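Local structure of putative uncharacterized protein (Chaetomium thermophilum, 5NNP) at residues Thr26-Ala31 against Ile37-Ala42. The protein binds an N-terminal acetyltransferase-like protein, probably as a HYPK-type regulator, and is represented here by its C-terminal ubiquitin-associated (UBA) domain. Residues are numbered along the deposited sequence; the frame is centred on the assembly and turned at random.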
loop_
_atom_site.group_PDB
_atom_site.type_symbol
_atom_site.label_atom_id
_atom_site.label_comp_id
_atom_site.label_asym_id
_atom_site.label_seq_id
_atom_site.Cartn_x
_atom_site.Cartn_y
_atom_site.Cartn_z
ATOM N N THR C 26 22.484 -20.728 -15.556
ATOM C CA THR C 26 23.165 -21.931 -15.101
ATOM C C THR C 26 22.344 -22.677 -14.055
ATOM O O THR C 26 22.157 -23.896 -14.132
ATOM C CB THR C 26 24.541 -21.589 -14.521
ATOM O OG1 THR C 26 25.412 -21.191 -15.590
ATOM C CG2 THR C 26 25.130 -22.795 -13.787
ATOM N N GLU C 27 21.868 -21.930 -13.071
ATOM C CA GLU C 27 21.019 -22.472 -12.033
ATOM C C GLU C 27 19.797 -23.172 -12.638
ATOM O O GLU C 27 19.436 -24.262 -12.203
ATOM C CB GLU C 27 20.598 -21.350 -11.087
ATOM C CG GLU C 27 19.719 -21.782 -9.950
ATOM C CD GLU C 27 19.119 -20.598 -9.215
ATOM O OE1 GLU C 27 19.602 -19.459 -9.418
ATOM O OE2 GLU C 27 18.159 -20.812 -8.443
ATOM N N LEU C 28 19.178 -22.553 -13.648
ATOM C CA LEU C 28 17.989 -23.125 -14.280
ATOM C C LEU C 28 18.369 -24.420 -14.968
ATOM O O LEU C 28 17.677 -25.428 -14.838
ATOM C CB LEU C 28 17.350 -22.149 -15.281
ATOM C CG LEU C 28 16.165 -22.660 -16.135
ATOM C CD1 LEU C 28 15.019 -23.115 -15.267
ATOM C CD2 LEU C 28 15.661 -21.622 -17.151
ATOM N N LEU C 29 19.473 -24.384 -15.705
ATOM C CA LEU C 29 20.002 -25.577 -16.351
ATOM C C LEU C 29 20.340 -26.675 -15.349
ATOM O O LEU C 29 20.074 -27.853 -15.605
ATOM C CB LEU C 29 21.238 -25.229 -17.162
ATOM C CG LEU C 29 20.948 -24.681 -18.553
ATOM C CD1 LEU C 29 22.186 -24.030 -19.171
ATOM C CD2 LEU C 29 20.407 -25.804 -19.423
ATOM N N LYS C 30 20.930 -26.298 -14.212
ATOM C CA LYS C 30 21.309 -27.286 -13.204
ATOM C C LYS C 30 20.038 -27.894 -12.604
ATOM O O LYS C 30 20.030 -29.036 -12.143
ATOM C CB LYS C 30 22.204 -26.670 -12.110
ATOM C CG LYS C 30 22.933 -27.719 -11.238
ATOM C CD LYS C 30 23.555 -27.158 -9.937
ATOM C CE LYS C 30 23.991 -28.290 -8.969
ATOM N NZ LYS C 30 24.620 -27.829 -7.688
ATOM N N ALA C 31 18.959 -27.125 -12.636
ATOM C CA ALA C 31 17.678 -27.564 -12.106
ATOM C C ALA C 31 17.055 -28.643 -12.977
ATOM O O ALA C 31 16.122 -29.325 -12.568
ATOM C CB ALA C 31 16.747 -26.388 -11.993
ATOM N N ILE C 37 16.864 -28.155 -23.467
ATOM C CA ILE C 37 15.548 -28.236 -24.086
ATOM C C ILE C 37 14.479 -28.476 -23.031
ATOM O O ILE C 37 13.353 -27.987 -23.155
ATOM C CB ILE C 37 15.478 -29.346 -25.134
ATOM C CG1 ILE C 37 16.511 -29.102 -26.233
ATOM C CG2 ILE C 37 14.074 -29.439 -25.736
ATOM C CD1 ILE C 37 16.443 -30.125 -27.333
ATOM N N LYS C 38 14.830 -29.214 -21.982
ATOM C CA LYS C 38 13.891 -29.414 -20.893
ATOM C C LYS C 38 13.753 -28.108 -20.109
ATOM O O LYS C 38 12.640 -27.674 -19.792
ATOM C CB LYS C 38 14.334 -30.561 -19.984
ATOM C CG LYS C 38 13.277 -30.995 -18.986
ATOM C CD LYS C 38 13.879 -31.881 -17.903
ATOM C CE LYS C 38 12.905 -32.087 -16.749
ATOM N NZ LYS C 38 13.560 -32.790 -15.617
ATOM N N ALA C 39 14.879 -27.463 -19.818
ATOM C CA ALA C 39 14.854 -26.226 -19.032
ATOM C C ALA C 39 14.078 -25.101 -19.739
ATOM O O ALA C 39 13.262 -24.424 -19.117
ATOM C CB ALA C 39 16.274 -25.773 -18.713
ATOM N N MET C 40 14.326 -24.906 -21.032
ATOM C CA MET C 40 13.627 -23.870 -21.796
ATOM C C MET C 40 12.116 -24.119 -21.876
ATOM O O MET C 40 11.316 -23.185 -21.800
ATOM C CB MET C 40 14.198 -23.765 -23.214
ATOM C CG MET C 40 15.583 -23.125 -23.313
ATOM S SD MET C 40 16.089 -22.868 -25.025
ATOM C CE MET C 40 16.562 -24.516 -25.523
ATOM N N LYS C 41 11.724 -25.378 -22.039
ATOM C CA LYS C 41 10.307 -25.712 -22.098
ATOM C C LYS C 41 9.622 -25.457 -20.749
ATOM O O LYS C 41 8.485 -24.991 -20.696
ATOM C CB LYS C 41 10.118 -27.169 -22.520
ATOM C CG LYS C 41 10.441 -27.464 -23.975
ATOM C CD LYS C 41 10.070 -28.901 -24.303
ATOM C CE LYS C 41 10.104 -29.187 -25.785
ATOM N NZ LYS C 41 9.434 -30.483 -26.058
ATOM N N ALA C 42 10.323 -25.766 -19.661
ATOM C CA ALA C 42 9.785 -25.586 -18.313
ATOM C C ALA C 42 9.578 -24.108 -17.994
ATOM O O ALA C 42 8.530 -23.704 -17.485
ATOM C CB ALA C 42 10.715 -26.226 -17.286
#
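The flat groups where Leu28 and Ala39 meet are backbone peptides; no planar side chain takes part. The methyl of Ala39 lies over one face of the Leu28-Leu29 peptide, its CB 4.1 Å from Leu28 O and well above the plane. In return, a methyl of Leu28 stands over a face of the Ala39 carbonyl, with CD2 4.2 Å from Ala39 O. The opposite face of the Leu28-Leu29 peptide is where Ala31 N lies, giving Leu28 O a weak hydrogen bond.

The rest is aliphatic. The branch point of Leu28 packs alongside the Ala39 methyl, CG to CB 4.0 Å; with CG anti to the backbone N (chi1 174°), the side chain reaches across to helix 36-43. Leu29 comes to the same methyl with one branch, CD2 to Ala39 CB 4.2 Å. Ala39 thus fits between two consecutive leucines, and the distance of 5.8 Å between Leu29 CA and Ala39 CA is consistent with the small methyl at the interface. No hydrogen bond crosses, so side-chain packing joins the two helices here.

This is one interface of the compact three-helix UBA fold. His32, in the loop between the helices, touches Ala39 and Ala42, and Leu28 also touches Tyr43 of helix 36-43. Leu29 also packs on Val11 and Leu14 of helix 8-18, bringing all three helices together, whereas Ile37, Met40 and Lys41 of helix 36-43 pack against the N-terminal acetyltransferase-like chain.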